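Local coordinates for pullulanase (Klebsiella oxytoca, PDB 2YOC), which probably hydrolyses the alpha-1,6-glucosidic branch links of pullulan and related alpha-glucans, at residues 738-751 with 755-769. Sequence-based numbering, arbitrary orientation.
Sequences DALRQNQGIGSGAG and NELASLSDDQVRHLA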
ATOM      1  N   ASP B 738      -3.345  32.038   1.016  1.00 81.17           N
ATOM      2  CA  ASP B 738      -3.353  31.522  -0.347  1.00 82.07           C
ATOM      3  C   ASP B 738      -3.816  30.056  -0.501  1.00 85.47           C
ATOM      4  O   ASP B 738      -4.326  29.700  -1.572  1.00 85.66           O
ATOM      5  CB  ASP B 738      -2.020  31.825  -1.059  1.00 85.78           C
ATOM      6  CG  ASP B 738      -1.712  33.315  -1.271  1.00100.60           C
ATOM      7  OD1 ASP B 738      -2.076  34.139  -0.386  1.00103.10           O
ATOM      8  OD2 ASP B 738      -1.049  33.646  -2.283  1.00103.82           O
ATOM      9  N   ALA B 739      -3.724  29.237   0.591  1.00 79.96           N
ATOM     10  CA  ALA B 739      -4.211  27.842   0.656  1.00 77.27           C
ATOM     11  C   ALA B 739      -5.715  27.782   0.305  1.00 77.21           C
ATOM     12  O   ALA B 739      -6.166  26.825  -0.329  1.00 74.67           O
ATOM     13  CB  ALA B 739      -3.984  27.277   2.044  1.00 76.88           C
ATOM     14  N   LEU B 740      -6.467  28.841   0.667  1.00 73.67           N
ATOM     15  CA  LEU B 740      -7.882  28.989   0.346  1.00 74.04           C
ATOM     16  C   LEU B 740      -8.147  29.034  -1.178  1.00 78.91           C
ATOM     17  O   LEU B 740      -9.270  28.772  -1.615  1.00 77.26           O
ATOM     18  CB  LEU B 740      -8.468  30.233   1.029  1.00 74.70           C
ATOM     19  CG  LEU B 740      -8.644  30.161   2.544  1.00 79.53           C
ATOM     20  CD1 LEU B 740      -9.078  31.506   3.099  1.00 81.16           C
ATOM     21  CD2 LEU B 740      -9.675  29.120   2.931  1.00 80.17           C
ATOM     22  N   ARG B 741      -7.107  29.362  -1.975  1.00 77.04           N
ATOM     23  CA  ARG B 741      -7.172  29.404  -3.435  1.00 77.40           C
ATOM     24  C   ARG B 741      -6.469  28.170  -4.036  1.00 79.92           C
ATOM     25  O   ARG B 741      -7.020  27.524  -4.923  1.00 79.13           O
ATOM     26  CB  ARG B 741      -6.561  30.709  -3.948  1.00 78.89           C
ATOM     27  CG  ARG B 741      -6.499  30.811  -5.454  1.00 88.74           C
ATOM     28  CD  ARG B 741      -6.830  32.213  -5.898  1.00 89.87           C
ATOM     29  NE  ARG B 741      -6.841  32.340  -7.355  1.00 92.53           N
ATOM     30  CZ  ARG B 741      -7.861  32.013  -8.141  1.00 97.59           C
ATOM     31  NH1 ARG B 741      -8.963  31.486  -7.627  1.00 78.17           N
ATOM     32  NH2 ARG B 741      -7.772  32.176  -9.450  1.00 89.74           N
ATOM     33  N   GLN B 742      -5.279  27.846  -3.518  1.00 76.22           N
ATOM     34  CA  GLN B 742      -4.427  26.721  -3.908  1.00 76.15           C
ATOM     35  C   GLN B 742      -5.084  25.358  -3.796  1.00 78.24           C
ATOM     36  O   GLN B 742      -4.730  24.468  -4.571  1.00 79.34           O
ATOM     37  CB  GLN B 742      -3.206  26.664  -2.989  1.00 77.49           C
ATOM     38  CG  GLN B 742      -2.083  27.611  -3.312  1.00 89.70           C
ATOM     39  CD  GLN B 742      -0.897  27.132  -2.535  1.00115.38           C
ATOM     40  OE1 GLN B 742      -0.938  26.985  -1.298  1.00107.35           O
ATOM     41  NE2 GLN B 742       0.151  26.785  -3.259  1.00116.76           N
ATOM     42  N   ASN B 743      -5.922  25.151  -2.760  1.00 71.33           N
ATOM     43  CA  ASN B 743      -6.579  23.869  -2.502  1.00 69.11           C
ATOM     44  C   ASN B 743      -7.953  23.803  -3.177  1.00 70.63           C
ATOM     45  O   ASN B 743      -8.989  23.897  -2.509  1.00 67.77           O
ATOM     46  CB  ASN B 743      -6.672  23.593  -0.994  1.00 65.67           C
ATOM     47  CG  ASN B 743      -5.364  23.688  -0.255  1.00 73.95           C
ATOM     48  OD1 ASN B 743      -4.322  23.188  -0.696  1.00 64.75           O
ATOM     49  ND2 ASN B 743      -5.391  24.328   0.902  1.00 65.12           N
ATOM     50  N   GLN B 744      -7.945  23.639  -4.516  1.00 67.87           N
ATOM     51  CA  GLN B 744      -9.154  23.556  -5.332  1.00 68.36           C
ATOM     52  C   GLN B 744      -9.908  22.251  -5.057  1.00 74.14           C
ATOM     53  O   GLN B 744      -9.353  21.339  -4.446  1.00 74.56           O
ATOM     54  CB  GLN B 744      -8.786  23.638  -6.819  1.00 70.13           C
ATOM     55  CG  GLN B 744      -8.283  24.988  -7.302  1.00 66.12           C
ATOM     56  CD  GLN B 744      -8.171  24.975  -8.803  1.00 78.48           C
ATOM     57  OE1 GLN B 744      -7.212  24.455  -9.372  1.00 72.91           O
ATOM     58  NE2 GLN B 744      -9.195  25.465  -9.481  1.00 77.14           N
ATOM     59  N   GLY B 745     -11.154  22.168  -5.500  1.00 71.25           N
ATOM     60  CA  GLY B 745     -11.948  20.954  -5.349  1.00 71.16           C
ATOM     61  C   GLY B 745     -12.558  20.488  -6.656  1.00 77.62           C
ATOM     62  O   GLY B 745     -12.413  21.154  -7.690  1.00 79.36           O
ATOM     63  N   ILE B 746     -13.233  19.326  -6.631  1.00 73.08           N
ATOM     64  CA  ILE B 746     -13.950  18.828  -7.811  1.00 73.12           C
ATOM     65  C   ILE B 746     -15.195  19.699  -7.749  1.00 79.83           C
ATOM     66  O   ILE B 746     -16.067  19.459  -6.929  1.00 81.98           O
ATOM     67  CB  ILE B 746     -14.299  17.319  -7.673  1.00 74.65           C
ATOM     68  CG1 ILE B 746     -13.085  16.478  -7.323  1.00 74.41           C
ATOM     69  CG2 ILE B 746     -15.003  16.795  -8.926  1.00 76.38           C
ATOM     70  CD1 ILE B 746     -13.431  15.269  -6.613  1.00 78.42           C
ATOM     71  N   GLY B 747     -15.207  20.788  -8.474  1.00 76.37           N
ATOM     72  CA  GLY B 747     -16.308  21.740  -8.368  1.00 75.93           C
ATOM     73  C   GLY B 747     -15.781  23.154  -8.347  1.00 79.18           C
ATOM     74  O   GLY B 747     -16.551  24.112  -8.384  1.00 78.85           O
ATOM     75  N   SER B 748     -14.452  23.271  -8.274  1.00 75.47           N
ATOM     76  CA  SER B 748     -13.651  24.485  -8.328  1.00 76.42           C
ATOM     77  C   SER B 748     -12.731  24.271  -9.547  1.00 82.14           C
ATOM     78  O   SER B 748     -12.067  25.191 -10.027  1.00 82.97           O
ATOM     79  CB  SER B 748     -12.811  24.616  -7.056  1.00 80.01           C
ATOM     80  OG  SER B 748     -13.569  24.554  -5.854  1.00 89.12           O
ATOM     81  N   GLY B 749     -12.729  23.040 -10.033  1.00 78.61           N
ATOM     82  CA  GLY B 749     -11.948  22.624 -11.180  1.00 79.49           C
ATOM     83  C   GLY B 749     -10.553  22.147 -10.836  1.00 84.18           C
ATOM     84  O   GLY B 749      -9.620  22.384 -11.613  1.00 85.50           O
ATOM     85  N   ALA B 750     -10.387  21.462  -9.679  1.00 77.88           N
ATOM     86  CA  ALA B 750      -9.089  20.923  -9.296  1.00 76.58           C
ATOM     87  C   ALA B 750      -8.653  19.965 -10.392  1.00 80.50           C
ATOM     88  O   ALA B 750      -9.389  19.017 -10.705  1.00 79.72           O
ATOM     89  CB  ALA B 750      -9.197  20.187  -7.977  1.00 75.99           C
ATOM     90  N   GLY B 751      -7.526  20.285 -11.026  1.00 78.22           N
ATOM     91  CA  GLY B 751      -6.946  19.498 -12.110  1.00 79.34           C
ATOM     92  C   GLY B 751      -7.390  19.936 -13.496  1.00 85.18           C
ATOM     93  O   GLY B 751      -6.560  20.334 -14.323  1.00 85.10           O
ATOM     94  N   ASN B 755      -6.458  27.213 -11.197  1.00 83.86           N
ATOM     95  CA  ASN B 755      -6.312  28.641 -10.968  1.00 84.45           C
ATOM     96  C   ASN B 755      -4.812  28.969 -10.873  1.00 88.46           C
ATOM     97  O   ASN B 755      -4.000  28.070 -10.626  1.00 85.84           O
ATOM     98  CB  ASN B 755      -7.092  29.072  -9.721  1.00 81.97           C
ATOM     99  CG  ASN B 755      -6.703  28.433  -8.400  1.00 91.35           C
ATOM    100  OD1 ASN B 755      -5.534  28.158  -8.106  1.00 81.14           O
ATOM    101  ND2 ASN B 755      -7.677  28.299  -7.514  1.00 78.35           N
ATOM    102  N   GLU B 756      -4.444  30.248 -11.059  1.00 87.98           N
ATOM    103  CA  GLU B 756      -3.037  30.685 -11.038  1.00 88.90           C
ATOM    104  C   GLU B 756      -2.184  30.250  -9.852  1.00 92.68           C
ATOM    105  O   GLU B 756      -0.971  30.131 -10.018  1.00 92.45           O
ATOM    106  CB  GLU B 756      -2.879  32.185 -11.338  1.00 91.26           C
ATOM    107  CG  GLU B 756      -3.147  33.116 -10.170  1.00101.41           C
ATOM    108  CD  GLU B 756      -4.595  33.264  -9.749  1.00119.03           C
ATOM    109  OE1 GLU B 756      -5.500  33.102 -10.604  1.00 89.52           O
ATOM    110  OE2 GLU B 756      -4.817  33.575  -8.558  1.00118.46           O
ATOM    111  N   LEU B 757      -2.803  29.991  -8.680  1.00 89.06           N
ATOM    112  CA  LEU B 757      -2.057  29.588  -7.478  1.00 88.59           C
ATOM    113  C   LEU B 757      -1.931  28.069  -7.269  1.00 92.55           C
ATOM    114  O   LEU B 757      -1.064  27.627  -6.506  1.00 91.43           O
ATOM    115  CB  LEU B 757      -2.604  30.283  -6.205  1.00 87.72           C
ATOM    116  CG  LEU B 757      -2.866  31.803  -6.239  1.00 92.38           C
ATOM    117  CD1 LEU B 757      -3.191  32.312  -4.858  1.00 92.00           C
ATOM    118  CD2 LEU B 757      -1.676  32.568  -6.728  1.00 94.14           C
ATOM    119  N   ALA B 758      -2.778  27.281  -7.960  1.00 90.33           N
ATOM    120  CA  ALA B 758      -2.845  25.821  -7.849  1.00 89.91           C
ATOM    121  C   ALA B 758      -1.559  25.079  -8.232  1.00 93.97           C
ATOM    122  O   ALA B 758      -0.872  25.466  -9.187  1.00 95.01           O
ATOM    123  CB  ALA B 758      -4.025  25.283  -8.646  1.00 90.68           C
ATOM    124  N   SER B 759      -1.266  23.995  -7.477  1.00 88.24           N
ATOM    125  CA  SER B 759      -0.108  23.101  -7.635  1.00 87.73           C
ATOM    126  C   SER B 759      -0.508  21.619  -7.339  1.00 87.54           C
ATOM    127  O   SER B 759       0.359  20.767  -7.065  1.00 86.55           O
ATOM    128  CB  SER B 759       1.035  23.554  -6.728  1.00 92.17           C
ATOM    129  OG  SER B 759       0.569  23.858  -5.422  1.00104.31           O
ATOM    130  N   LEU B 760      -1.836  21.330  -7.411  1.00 79.68           N
ATOM    131  CA  LEU B 760      -2.408  20.004  -7.154  1.00 76.12           C
ATOM    132  C   LEU B 760      -2.035  19.035  -8.255  1.00 76.69           C
ATOM    133  O   LEU B 760      -2.287  19.321  -9.425  1.00 76.03           O
ATOM    134  CB  LEU B 760      -3.943  20.064  -7.009  1.00 74.60           C
ATOM    135  CG  LEU B 760      -4.493  20.694  -5.745  1.00 77.20           C
ATOM    136  CD1 LEU B 760      -5.934  21.099  -5.922  1.00 76.31           C
ATOM    137  CD2 LEU B 760      -4.368  19.760  -4.581  1.00 78.59           C
ATOM    138  N   SER B 761      -1.436  17.890  -7.875  1.00 71.09           N
ATOM    139  CA  SER B 761      -1.009  16.826  -8.792  1.00 70.60           C
ATOM    140  C   SER B 761      -2.181  16.005  -9.342  1.00 74.81           C
ATOM    141  O   SER B 761      -3.292  16.033  -8.793  1.00 75.09           O
ATOM    142  CB  SER B 761      -0.008  15.896  -8.100  1.00 72.69           C
ATOM    143  OG  SER B 761      -0.622  14.747  -7.535  1.00 76.27           O
ATOM    144  N   ASP B 762      -1.910  15.229 -10.392  1.00 70.68           N
ATOM    145  CA  ASP B 762      -2.878  14.334 -10.985  1.00 70.61           C
ATOM    146  C   ASP B 762      -3.351  13.257 -10.014  1.00 72.48           C
ATOM    147  O   ASP B 762      -4.547  12.969  -9.978  1.00 71.52           O
ATOM    148  CB  ASP B 762      -2.331  13.744 -12.284  1.00 74.59           C
ATOM    149  CG  ASP B 762      -2.620  14.622 -13.489  1.00 95.49           C
ATOM    150  OD1 ASP B 762      -3.015  15.807 -13.287  1.00 98.06           O
ATOM    151  OD2 ASP B 762      -2.501  14.117 -14.636  1.00103.35           O
ATOM    152  N   ASP B 763      -2.433  12.701  -9.191  1.00 67.76           N
ATOM    153  CA  ASP B 763      -2.799  11.675  -8.211  1.00 66.02           C
ATOM    154  C   ASP B 763      -3.553  12.313  -7.083  1.00 71.61           C
ATOM    155  O   ASP B 763      -4.468  11.700  -6.523  1.00 72.15           O
ATOM    156  CB  ASP B 763      -1.573  10.955  -7.670  1.00 67.78           C
ATOM    157  CG  ASP B 763      -1.891   9.668  -6.929  1.00 78.86           C
ATOM    158  OD1 ASP B 763      -2.470   8.746  -7.558  1.00 79.63           O
ATOM    159  OD2 ASP B 763      -1.505   9.556  -5.739  1.00 83.13           O
ATOM    160  N   GLN B 764      -3.161  13.549  -6.729  1.00 68.68           N
ATOM    161  CA  GLN B 764      -3.833  14.302  -5.680  1.00 66.44           C
ATOM    162  C   GLN B 764      -5.252  14.533  -6.145  1.00 68.67           C
ATOM    163  O   GLN B 764      -6.160  14.261  -5.365  1.00 67.31           O
ATOM    164  CB  GLN B 764      -3.129  15.638  -5.404  1.00 67.72           C
ATOM    165  CG  GLN B 764      -1.847  15.552  -4.590  1.00 75.95           C
ATOM    166  CD  GLN B 764      -1.385  16.940  -4.221  1.00 91.77           C
ATOM    167  OE1 GLN B 764      -1.033  17.760  -5.082  1.00 86.64           O
ATOM    168  NE2 GLN B 764      -1.428  17.249  -2.931  1.00 79.93           N
ATOM    169  N   VAL B 765      -5.451  14.957  -7.424  1.00 65.65           N
ATOM    170  CA  VAL B 765      -6.804  15.173  -7.931  1.00 65.90           C
ATOM    171  C   VAL B 765      -7.639  13.870  -8.037  1.00 67.97           C
ATOM    172  O   VAL B 765      -8.807  13.849  -7.618  1.00 66.09           O
ATOM    173  CB  VAL B 765      -6.959  16.182  -9.105  1.00 71.16           C
ATOM    174  CG1 VAL B 765      -6.227  15.735 -10.359  1.00 72.26           C
ATOM    175  CG2 VAL B 765      -8.425  16.456  -9.411  1.00 71.18           C
ATOM    176  N   ARG B 766      -7.012  12.782  -8.505  1.00 64.56           N
ATOM    177  CA  ARG B 766      -7.637  11.457  -8.620  1.00 63.83           C
ATOM    178  C   ARG B 766      -8.130  10.934  -7.244  1.00 69.97           C
ATOM    179  O   ARG B 766      -9.158  10.251  -7.182  1.00 70.85           O
ATOM    180  CB  ARG B 766      -6.666  10.440  -9.232  1.00 57.71           C
ATOM    181  CG  ARG B 766      -6.658  10.393 -10.731  1.00 65.83           C
ATOM    182  CD  ARG B 766      -5.848   9.216 -11.272  1.00 77.84           C
ATOM    183  NE  ARG B 766      -4.462   9.185 -10.787  1.00 77.77           N
ATOM    184  CZ  ARG B 766      -3.414   9.523 -11.519  1.00 95.77           C
ATOM    185  NH1 ARG B 766      -3.570   9.874 -12.788  1.00 90.20           N
ATOM    186  NH2 ARG B 766      -2.192   9.475 -11.003  1.00 84.80           N
ATOM    187  N   HIS B 767      -7.391  11.246  -6.163  1.00 66.76           N
ATOM    188  CA  HIS B 767      -7.728  10.836  -4.807  1.00 66.23           C
ATOM    189  C   HIS B 767      -8.980  11.532  -4.305  1.00 68.35           C
ATOM    190  O   HIS B 767      -9.724  10.954  -3.512  1.00 68.40           O
ATOM    191  CB  HIS B 767      -6.559  11.050  -3.847  1.00 67.42           C
ATOM    192  CG  HIS B 767      -6.803  10.461  -2.491  1.00 70.57           C
ATOM    193  ND1 HIS B 767      -6.969  11.268  -1.375  1.00 72.18           N
ATOM    194  CD2 HIS B 767      -6.958   9.167  -2.118  1.00 72.43           C
ATOM    195  CE1 HIS B 767      -7.172  10.446  -0.357  1.00 71.03           C
ATOM    196  NE2 HIS B 767      -7.156   9.171  -0.749  1.00 71.54           N
ATOM    197  N   LEU B 768      -9.232  12.747  -4.774  1.00 63.93           N
ATOM    198  CA  LEU B 768     -10.448  13.477  -4.408  1.00 63.65           C
ATOM    199  C   LEU B 768     -11.667  12.828  -5.099  1.00 67.39           C
ATOM    200  O   LEU B 768     -12.744  12.775  -4.514  1.00 65.92           O
ATOM    201  CB  LEU B 768     -10.327  14.967  -4.767  1.00 64.24           C
ATOM    202  CG  LEU B 768      -9.144  15.738  -4.145  1.00 68.56           C
ATOM    203  CD1 LEU B 768      -8.757  16.924  -4.996  1.00 69.30           C
ATOM    204  CD2 LEU B 768      -9.445  16.184  -2.732  1.00 67.69           C
ATOM    205  N   ALA B 769     -11.470  12.298  -6.325  1.00 65.27           N
ATOM    206  CA  ALA B 769     -12.492  11.580  -7.090  1.00 65.30           C
ATOM    207  C   ALA B 769     -12.850  10.313  -6.321  1.00 69.02           C
ATOM    208  O   ALA B 769     -14.036  10.022  -6.122  1.00 68.12           O
ATOM    209  CB  ALA B 769     -11.964  11.218  -8.471  1.00 66.77           C
TER
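Arg741 lays its guanidinium against Asn755 and turns the edge of that group to exposed Glu756. The salt bridge is side-on: NE reaches Glu756 OE2 at 2.7 Å while NH2 takes Glu756 OE1, both acceptors close to the guanidinium plane. Asn755 CB sits over one face, 3.2 Å from Arg741 NH2. With CG pointing away from the backbone N (chi1 176°), the arginine chain crosses Leu757 at about a right angle, Leu757 CD1 lying 3.7 Å from Arg741 CG. Asn755 ND2 gives an almost straight bond to Arg741 O (2.8 Å, 175°), arriving above the carbonyl plane, and a second to Lys833 O; its amide stacks on that of Gln744. This end is the type I turn 755-758, beside the short helix 739-742. Both segments belong to the excursion between strands 718-720 and 814-816 of the eight-stranded parallel barrel, the alpha-amylase-type catalytic fold. Past the Ser761-Gln764 capping box, helix 762-776 packs tightly: buried Ala750 and Val765 meet, Ala750 CB lies 4.0 Å from Leu760 CD1, and Ile746 CD1 rests 3.6 Å from Leu768 CB. By contrast, the solvent side is loose, exposed Ser759 OG standing 3.7 Å from Gln742 NE2.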